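Local coordinates for protein lectin (Cicer arietinum, PDB 3S18) that agglutinates red blood cells as a chickpea seed albumin of hemopexin fold, probably by binding complex sugars, and carries calcium and sodium ions in its central channel, at residues G113-N118 against L134-K139; I120-R125 against A171-A176. One frame throughout, in Å; residues are numbered along the deposited sequence.

Interaction 1: G113-N118 against L134-K139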
ATOM      1  N   GLY A 113      -0.376   6.388  17.056  1.00 33.83           N
ATOM      2  CA  GLY A 113      -0.770   5.762  18.318  1.00 35.01           C
ATOM      3  C   GLY A 113      -2.251   5.909  18.631  1.00 34.90           C
ATOM      4  O   GLY A 113      -2.646   5.795  19.782  1.00 36.19           O
ATOM      5  N   THR A 114      -3.071   6.187  17.618  1.00 33.75           N
ATOM      6  CA  THR A 114      -4.516   6.281  17.806  1.00 32.49           C
ATOM      7  C   THR A 114      -5.174   5.189  16.983  1.00 32.61           C
ATOM      8  O   THR A 114      -4.503   4.490  16.214  1.00 32.12           O
ATOM      9  CB  THR A 114      -5.105   7.664  17.389  1.00 31.73           C
ATOM     10  OG1 THR A 114      -5.096   7.785  15.958  1.00 29.62           O
ATOM     11  CG2 THR A 114      -4.329   8.813  18.020  1.00 30.74           C
ATOM     12  N   VAL A 115      -6.490   5.066  17.132  1.00 32.43           N
ATOM     13  CA  VAL A 115      -7.275   4.088  16.389  1.00 33.08           C
ATOM     14  C   VAL A 115      -7.324   4.399  14.875  1.00 31.79           C
ATOM     15  O   VAL A 115      -7.587   3.505  14.058  1.00 32.48           O
ATOM     16  CB  VAL A 115      -8.698   3.896  17.049  1.00 34.02           C
ATOM     17  CG1 VAL A 115      -9.438   5.249  17.303  1.00 33.00           C
ATOM     18  CG2 VAL A 115      -9.555   2.910  16.270  1.00 36.67           C
ATOM     19  N   PHE A 116      -7.023   5.649  14.513  1.00 30.40           N
ATOM     20  CA  PHE A 116      -7.076   6.132  13.118  1.00 28.93           C
ATOM     21  C   PHE A 116      -5.825   5.781  12.305  1.00 29.42           C
ATOM     22  O   PHE A 116      -5.814   5.904  11.073  1.00 28.40           O
ATOM     23  CB  PHE A 116      -7.291   7.653  13.088  1.00 27.43           C
ATOM     24  CG  PHE A 116      -8.670   8.084  13.523  1.00 27.06           C
ATOM     25  CD1 PHE A 116      -9.663   8.311  12.590  1.00 23.97           C
ATOM     26  CD2 PHE A 116      -8.979   8.229  14.870  1.00 26.88           C
ATOM     27  CE1 PHE A 116     -10.931   8.719  12.977  1.00 25.62           C
ATOM     28  CE2 PHE A 116     -10.264   8.615  15.270  1.00 27.75           C
ATOM     29  CZ  PHE A 116     -11.240   8.856  14.319  1.00 25.66           C
ATOM     30  N   GLU A 117      -4.783   5.333  13.001  1.00 30.34           N
ATOM     31  CA  GLU A 117      -3.483   5.050  12.398  1.00 31.18           C
ATOM     32  C   GLU A 117      -3.517   4.037  11.248  1.00 31.28           C
ATOM     33  O   GLU A 117      -2.807   4.196  10.252  1.00 30.64           O
ATOM     34  CB  GLU A 117      -2.517   4.571  13.487  1.00 32.28           C
ATOM     35  CG  GLU A 117      -1.256   3.904  12.960  1.00 35.03           C
ATOM     36  CD  GLU A 117      -0.069   4.014  13.919  1.00 38.51           C
ATOM     37  OE1 GLU A 117       1.074   3.764  13.448  1.00 40.34           O
ATOM     38  OE2 GLU A 117      -0.276   4.348  15.118  1.00 37.18           O
ATOM     39  N   ASN A 118      -4.314   2.983  11.413  1.00 31.83           N
ATOM     40  CA  ASN A 118      -4.312   1.861  10.496  1.00 32.53           C
ATOM     41  C   ASN A 118      -5.473   1.920   9.518  1.00 31.03           C
ATOM     42  O   ASN A 118      -5.666   1.013   8.726  1.00 31.73           O
ATOM     43  CB  ASN A 118      -4.364   0.548  11.277  1.00 34.35           C
ATOM     44  CG  ASN A 118      -3.096   0.296  12.068  1.00 39.00           C
ATOM     45  OD1 ASN A 118      -1.978   0.390  11.530  1.00 42.24           O
ATOM     46  ND2 ASN A 118      -3.255  -0.021  13.357  1.00 41.38           N
ATOM     47  N   LEU A 134     -13.712  13.007  10.777  1.00 22.74           N
ATOM     48  CA  LEU A 134     -13.304  11.663  10.372  1.00 22.84           C
ATOM     49  C   LEU A 134     -13.808  10.695  11.422  1.00 23.25           C
ATOM     50  O   LEU A 134     -13.862  11.043  12.602  1.00 23.54           O
ATOM     51  CB  LEU A 134     -11.773  11.549  10.219  1.00 21.86           C
ATOM     52  CG  LEU A 134     -11.114  12.502   9.205  1.00 23.38           C
ATOM     53  CD1 LEU A 134     -10.872  13.876   9.819  1.00 23.01           C
ATOM     54  CD2 LEU A 134      -9.809  11.956   8.665  1.00 23.37           C
ATOM     55  N   PHE A 135     -14.164   9.485  10.988  1.00 23.03           N
ATOM     56  CA  PHE A 135     -14.810   8.505  11.839  1.00 23.15           C
ATOM     57  C   PHE A 135     -14.074   7.166  11.772  1.00 24.06           C
ATOM     58  O   PHE A 135     -13.634   6.751  10.694  1.00 23.59           O
ATOM     59  CB  PHE A 135     -16.254   8.322  11.389  1.00 23.16           C
ATOM     60  CG  PHE A 135     -17.072   9.594  11.423  1.00 24.06           C
ATOM     61  CD1 PHE A 135     -17.758   9.964  12.583  1.00 23.70           C
ATOM     62  CD2 PHE A 135     -17.157  10.414  10.310  1.00 23.95           C
ATOM     63  CE1 PHE A 135     -18.511  11.136  12.623  1.00 24.00           C
ATOM     64  CE2 PHE A 135     -17.926  11.584  10.339  1.00 25.84           C
ATOM     65  CZ  PHE A 135     -18.602  11.940  11.508  1.00 25.27           C
ATOM     66  N   LYS A 136     -13.936   6.510  12.930  1.00 24.74           N
ATOM     67  CA  LYS A 136     -13.318   5.185  13.045  1.00 25.92           C
ATOM     68  C   LYS A 136     -13.951   4.477  14.232  1.00 26.85           C
ATOM     69  O   LYS A 136     -13.899   4.978  15.361  1.00 26.99           O
ATOM     70  CB  LYS A 136     -11.800   5.281  13.214  1.00 25.98           C
ATOM     71  CG  LYS A 136     -11.063   3.940  13.274  1.00 27.61           C
ATOM     72  CD  LYS A 136     -11.363   3.054  12.064  1.00 30.21           C
ATOM     73  CE  LYS A 136     -10.603   1.731  12.121  1.00 33.20           C
ATOM     74  NZ  LYS A 136      -9.121   1.976  11.968  1.00 36.95           N
ATOM     75  N   GLY A 137     -14.595   3.340  13.969  1.00 27.53           N
ATOM     76  CA  GLY A 137     -15.347   2.647  15.015  1.00 28.79           C
ATOM     77  C   GLY A 137     -16.374   3.607  15.587  1.00 29.15           C
ATOM     78  O   GLY A 137     -17.066   4.298  14.825  1.00 28.61           O
ATOM     79  N   ASP A 138     -16.449   3.675  16.917  1.00 29.57           N
ATOM     80  CA  ASP A 138     -17.399   4.556  17.602  1.00 30.56           C
ATOM     81  C   ASP A 138     -16.823   5.943  17.966  1.00 30.15           C
ATOM     82  O   ASP A 138     -17.396   6.648  18.805  1.00 30.66           O
ATOM     83  CB  ASP A 138     -17.948   3.870  18.858  1.00 31.81           C
ATOM     84  CG  ASP A 138     -16.857   3.478  19.833  1.00 33.97           C
ATOM     85  OD1 ASP A 138     -15.653   3.667  19.527  1.00 36.23           O
ATOM     86  OD2 ASP A 138     -17.198   2.965  20.907  1.00 35.88           O
ATOM     87  N   LYS A 139     -15.717   6.323  17.321  1.00 29.10           N
ATOM     88  CA  LYS A 139     -15.016   7.570  17.602  1.00 28.98           C
ATOM     89  C   LYS A 139     -15.030   8.511  16.414  1.00 28.39           C
ATOM     90  O   LYS A 139     -15.184   8.094  15.242  1.00 27.27           O
ATOM     91  CB  LYS A 139     -13.541   7.302  17.959  1.00 29.41           C
ATOM     92  CG  LYS A 139     -13.301   6.344  19.122  1.00 31.18           C
ATOM     93  CD  LYS A 139     -13.715   6.980  20.444  1.00 36.10           C
ATOM     94  CE  LYS A 139     -13.684   5.964  21.569  1.00 38.29           C
ATOM     95  NZ  LYS A 139     -14.913   6.106  22.383  1.00 42.13           N
TER

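Interaction 2: I120-R125 against A171-A176. With CA (calcium ion), chain D.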
ATOM      1  N   ILE A 120      -9.278   4.558   8.304  1.00 25.48           N
ATOM      2  CA  ILE A 120     -10.383   5.434   8.678  1.00 24.07           C
ATOM      3  C   ILE A 120     -11.668   4.937   7.982  1.00 23.99           C
ATOM      4  O   ILE A 120     -11.634   4.532   6.814  1.00 23.35           O
ATOM      5  CB  ILE A 120     -10.041   6.928   8.314  1.00 23.44           C
ATOM      6  CG1 ILE A 120      -8.674   7.295   8.918  1.00 24.84           C
ATOM      7  CG2 ILE A 120     -11.152   7.898   8.810  1.00 21.08           C
ATOM      8  CD1 ILE A 120      -8.121   8.686   8.619  1.00 25.40           C
ATOM      9  N   ASP A 121     -12.798   4.961   8.696  1.00 24.02           N
ATOM     10  CA  ASP A 121     -14.079   4.461   8.139  1.00 23.59           C
ATOM     11  C   ASP A 121     -14.715   5.429   7.146  1.00 22.40           C
ATOM     12  O   ASP A 121     -15.142   5.022   6.076  1.00 22.70           O
ATOM     13  CB  ASP A 121     -15.099   4.159   9.256  1.00 24.44           C
ATOM     14  CG  ASP A 121     -14.734   2.946  10.102  1.00 26.46           C
ATOM     15  OD1 ASP A 121     -13.978   2.067   9.644  1.00 29.80           O
ATOM     16  OD2 ASP A 121     -15.200   2.879  11.253  1.00 29.85           O
ATOM     17  N   ALA A 122     -14.795   6.707   7.509  1.00 21.95           N
ATOM     18  CA  ALA A 122     -15.545   7.701   6.735  1.00 21.91           C
ATOM     19  C   ALA A 122     -15.066   9.051   7.163  1.00 22.29           C
ATOM     20  O   ALA A 122     -14.388   9.177   8.207  1.00 22.22           O
ATOM     21  CB  ALA A 122     -17.047   7.595   7.015  1.00 22.63           C
ATOM     22  N   ALA A 123     -15.402  10.055   6.356  1.00 21.20           N
ATOM     23  CA  ALA A 123     -15.049  11.432   6.651  1.00 22.07           C
ATOM     24  C   ALA A 123     -15.964  12.364   5.882  1.00 22.61           C
ATOM     25  O   ALA A 123     -16.497  12.004   4.829  1.00 23.11           O
ATOM     26  CB  ALA A 123     -13.591  11.711   6.276  1.00 21.38           C
ATOM     27  N   PHE A 124     -16.163  13.568   6.397  1.00 23.42           N
ATOM     28  CA  PHE A 124     -16.749  14.610   5.553  1.00 23.12           C
ATOM     29  C   PHE A 124     -16.173  15.982   5.843  1.00 23.85           C
ATOM     30  O   PHE A 124     -15.715  16.249   6.958  1.00 23.04           O
ATOM     31  CB  PHE A 124     -18.291  14.568   5.557  1.00 23.31           C
ATOM     32  CG  PHE A 124     -18.926  14.986   6.855  1.00 25.00           C
ATOM     33  CD1 PHE A 124     -19.219  14.042   7.841  1.00 25.21           C
ATOM     34  CD2 PHE A 124     -19.248  16.332   7.089  1.00 23.46           C
ATOM     35  CE1 PHE A 124     -19.814  14.436   9.052  1.00 26.11           C
ATOM     36  CE2 PHE A 124     -19.842  16.728   8.271  1.00 24.13           C
ATOM     37  CZ  PHE A 124     -20.133  15.778   9.264  1.00 25.37           C
ATOM     38  N   ARG A 125     -16.211  16.835   4.815  1.00 25.35           N
ATOM     39  CA  ARG A 125     -15.734  18.205   4.862  1.00 26.26           C
ATOM     40  C   ARG A 125     -16.725  19.121   5.574  1.00 28.08           C
ATOM     41  O   ARG A 125     -17.891  19.221   5.179  1.00 27.73           O
ATOM     42  CB  ARG A 125     -15.497  18.719   3.432  1.00 26.35           C
ATOM     43  CG  ARG A 125     -15.048  20.205   3.330  1.00 26.87           C
ATOM     44  CD  ARG A 125     -13.541  20.361   3.608  1.00 26.97           C
ATOM     45  NE  ARG A 125     -12.996  21.603   3.067  1.00 28.08           N
ATOM     46  CZ  ARG A 125     -13.016  22.780   3.697  1.00 28.69           C
ATOM     47  NH1 ARG A 125     -13.556  22.890   4.899  1.00 28.74           N
ATOM     48  NH2 ARG A 125     -12.499  23.853   3.119  1.00 28.24           N
ATOM     49  N   ALA A 171     -22.538   3.321  16.625  1.00 43.38           N
ATOM     50  CA  ALA A 171     -21.408   2.374  16.700  1.00 43.10           C
ATOM     51  C   ALA A 171     -20.432   2.482  15.524  1.00 41.88           C
ATOM     52  O   ALA A 171     -19.455   1.724  15.453  1.00 41.89           O
ATOM     53  CB  ALA A 171     -21.922   0.926  16.821  1.00 44.14           C
ATOM     54  N   GLY A 172     -20.695   3.409  14.606  1.00 40.77           N
ATOM     55  CA  GLY A 172     -19.808   3.635  13.455  1.00 39.37           C
ATOM     56  C   GLY A 172     -20.537   3.858  12.141  1.00 39.12           C
ATOM     57  O   GLY A 172     -21.748   3.581  12.029  1.00 39.53           O
ATOM     58  N   MET A 173     -19.819   4.367  11.142  1.00 37.83           N
ATOM     59  CA  MET A 173     -20.413   4.538   9.816  1.00 38.11           C
ATOM     60  C   MET A 173     -19.461   4.223   8.686  1.00 36.14           C
ATOM     61  O   MET A 173     -18.261   4.422   8.816  1.00 35.92           O
ATOM     62  CB  MET A 173     -21.044   5.915   9.636  1.00 38.76           C
ATOM     63  CG  MET A 173     -20.169   7.054   9.941  1.00 42.08           C
ATOM     64  SD  MET A 173     -21.124   8.233  10.910  1.00 53.61           S
ATOM     65  CE  MET A 173     -21.661   7.195  12.257  1.00 53.15           C
ATOM     66  N   ASP A 174     -20.020   3.722   7.589  1.00 34.58           N
ATOM     67  CA  ASP A 174     -19.238   3.149   6.498  1.00 33.40           C
ATOM     68  C   ASP A 174     -18.721   4.183   5.499  1.00 30.89           C
ATOM     69  O   ASP A 174     -17.666   4.004   4.903  1.00 29.68           O
ATOM     70  CB  ASP A 174     -20.041   2.055   5.770  1.00 34.14           C
ATOM     71  CG  ASP A 174     -20.105   0.748   6.548  1.00 38.70           C
ATOM     72  OD1 ASP A 174     -19.286   0.608   7.480  1.00 42.78           O
ATOM     73  OD2 ASP A 174     -20.964  -0.147   6.230  1.00 41.47           O
ATOM     74  N   SER A 175     -19.474   5.255   5.301  1.00 30.13           N
ATOM     75  CA  SER A 175     -19.052   6.313   4.383  1.00 29.26           C
ATOM     76  C   SER A 175     -19.876   7.544   4.622  1.00 28.48           C
ATOM     77  O   SER A 175     -20.894   7.466   5.289  1.00 28.84           O
ATOM     78  CB  SER A 175     -19.203   5.883   2.944  1.00 28.83           C
ATOM     79  OG  SER A 175     -20.527   5.440   2.735  1.00 35.62           O
ATOM     80  N   ALA A 176     -19.420   8.672   4.072  1.00 26.99           N
ATOM     81  CA  ALA A 176     -20.082   9.966   4.238  1.00 26.63           C
ATOM     82  C   ALA A 176     -19.582  10.961   3.207  1.00 25.86           C
ATOM     83  O   ALA A 176     -18.472  10.812   2.663  1.00 25.34           O
ATOM     84  CB  ALA A 176     -19.833  10.528   5.655  1.00 26.52           C
TER
HETATM   85 CA    CA D 229     -15.414   3.208   4.518  1.00 27.01          CA
HETATM   86  O   HOH W   1     -13.474   2.152   5.399  1.00 23.94           O
HETATM   87  O   HOH W   2     -17.072   4.735  11.958  1.00 16.84           O
HETATM   88  O   HOH W   3     -15.910   1.538   5.920  1.00 32.04           O

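Interaction 1: G113-N118 against L134-K139
In one blade of this four-bladed hemopexin propeller, the turn Thr114-Glu117 ahead of the innermost strand lies against the tight type II' hairpin turn Lys136-Lys139, and Phe116 and Lys136 do most of the joining. The Phe116 ring reaches toward the hairpin with CG anti to its carbonyl carbon (chi1 -70°). Over one face, offset toward the rim, sits Lys136 CB, 3.8 Å from the ring centroid in a CH-pi contact. Phe116 CE1, beside the tip of the ring, also comes within 4.0 Å of Leu134 CB.

From its CB over the ring, the Lys136 chain slides past Phe116 in the opposite direction, and bends at chi2 and chi4 carry it round to Val115. On the way CG brushes Val115 CG2 at 3.5 Å, while NZ ends 3.0 Å from Val115 O. That bond is fairly straight at the acceptor (C=O...N 159°), and the same ammonium also bonds to Gly119 O, so two backbone carbonyls grip it. An ST turn steadies the other end: Thr114 OG1 accepts from Phe116 N at 3.2 Å, and Thr114 OG1 bonds to Phe111 O as well.

Phe111 stacks on the Phe116 ring and touches Leu134. Ala141 of strand 139-144 and Lys154 of the outermost strand 149-156 also pack against Phe116, placing the turn across three strands of its blade.

Interaction 2: I120-R125 against A171-A176
Ala122 is the bump here: its methyl presses against the backbone of the facing segment, CB lying 3.5 Å from Ser175 CA. Met173 and Ala176 flank that spot, the CG of Met173 and the CB of Ala176 each 4.3 Å from Ala122 CB. One step further on, the Ala176 methyl answers from the other side, pointing back at the 120-125 segment and meeting Phe124 CD1 at 4.2 Å. Phe124 holds its ring between its own backbone N and carbonyl carbon (chi1 70°), and the end of the ring swings away from Ala176 to meet Phe198 edge-to-face.

The two segments lead into the innermost strands of successive propeller blades, and no direct hydrogen bond links 120-125 to 171-176. Small residues let the backbones come close, with Ala122 CA and Ser175 CA 4.4 Å apart. Both segments carry a classic beta bulge at this level, Asp121-Ala122 facing Phe135 and Asp174-Ser175 facing Phe188.

Calcium joins the carbonyls at the channel end: Asp121 O and Asp174 O, each 2.4 Å from the ion, share it with Asn7 O, Asp65 O, two waters and one further ligand. The carboxylate of Asp121 does not touch the metal; its OD2 takes the Gly137 N-H and a water 2.7 Å away, and that water in turn accepts from Met173 N.

Overall arrangement
The centres of the two interactions lie 10 Å apart, and strand 131-136 connects them: Phe135 pairs through its backbone with Asp121 and Ala122, and Lys136 packs on Asp121. Their segments alternate along the chain, 113-118, 120-125, 134-139, then 171-176. Interaction 1 stays within one blade, fastening its entry turn to the hairpin turn between its second and third strands some 15 Å from the chain centre. Interaction 2 is buried 6 Å from that centre and joins the inner strand 122-125 to strand 175-178 of the next blade. Together they run from the flank of a blade to the central channel holding calcium, where carbonyls from the inner ends of all four blades meet on one ion.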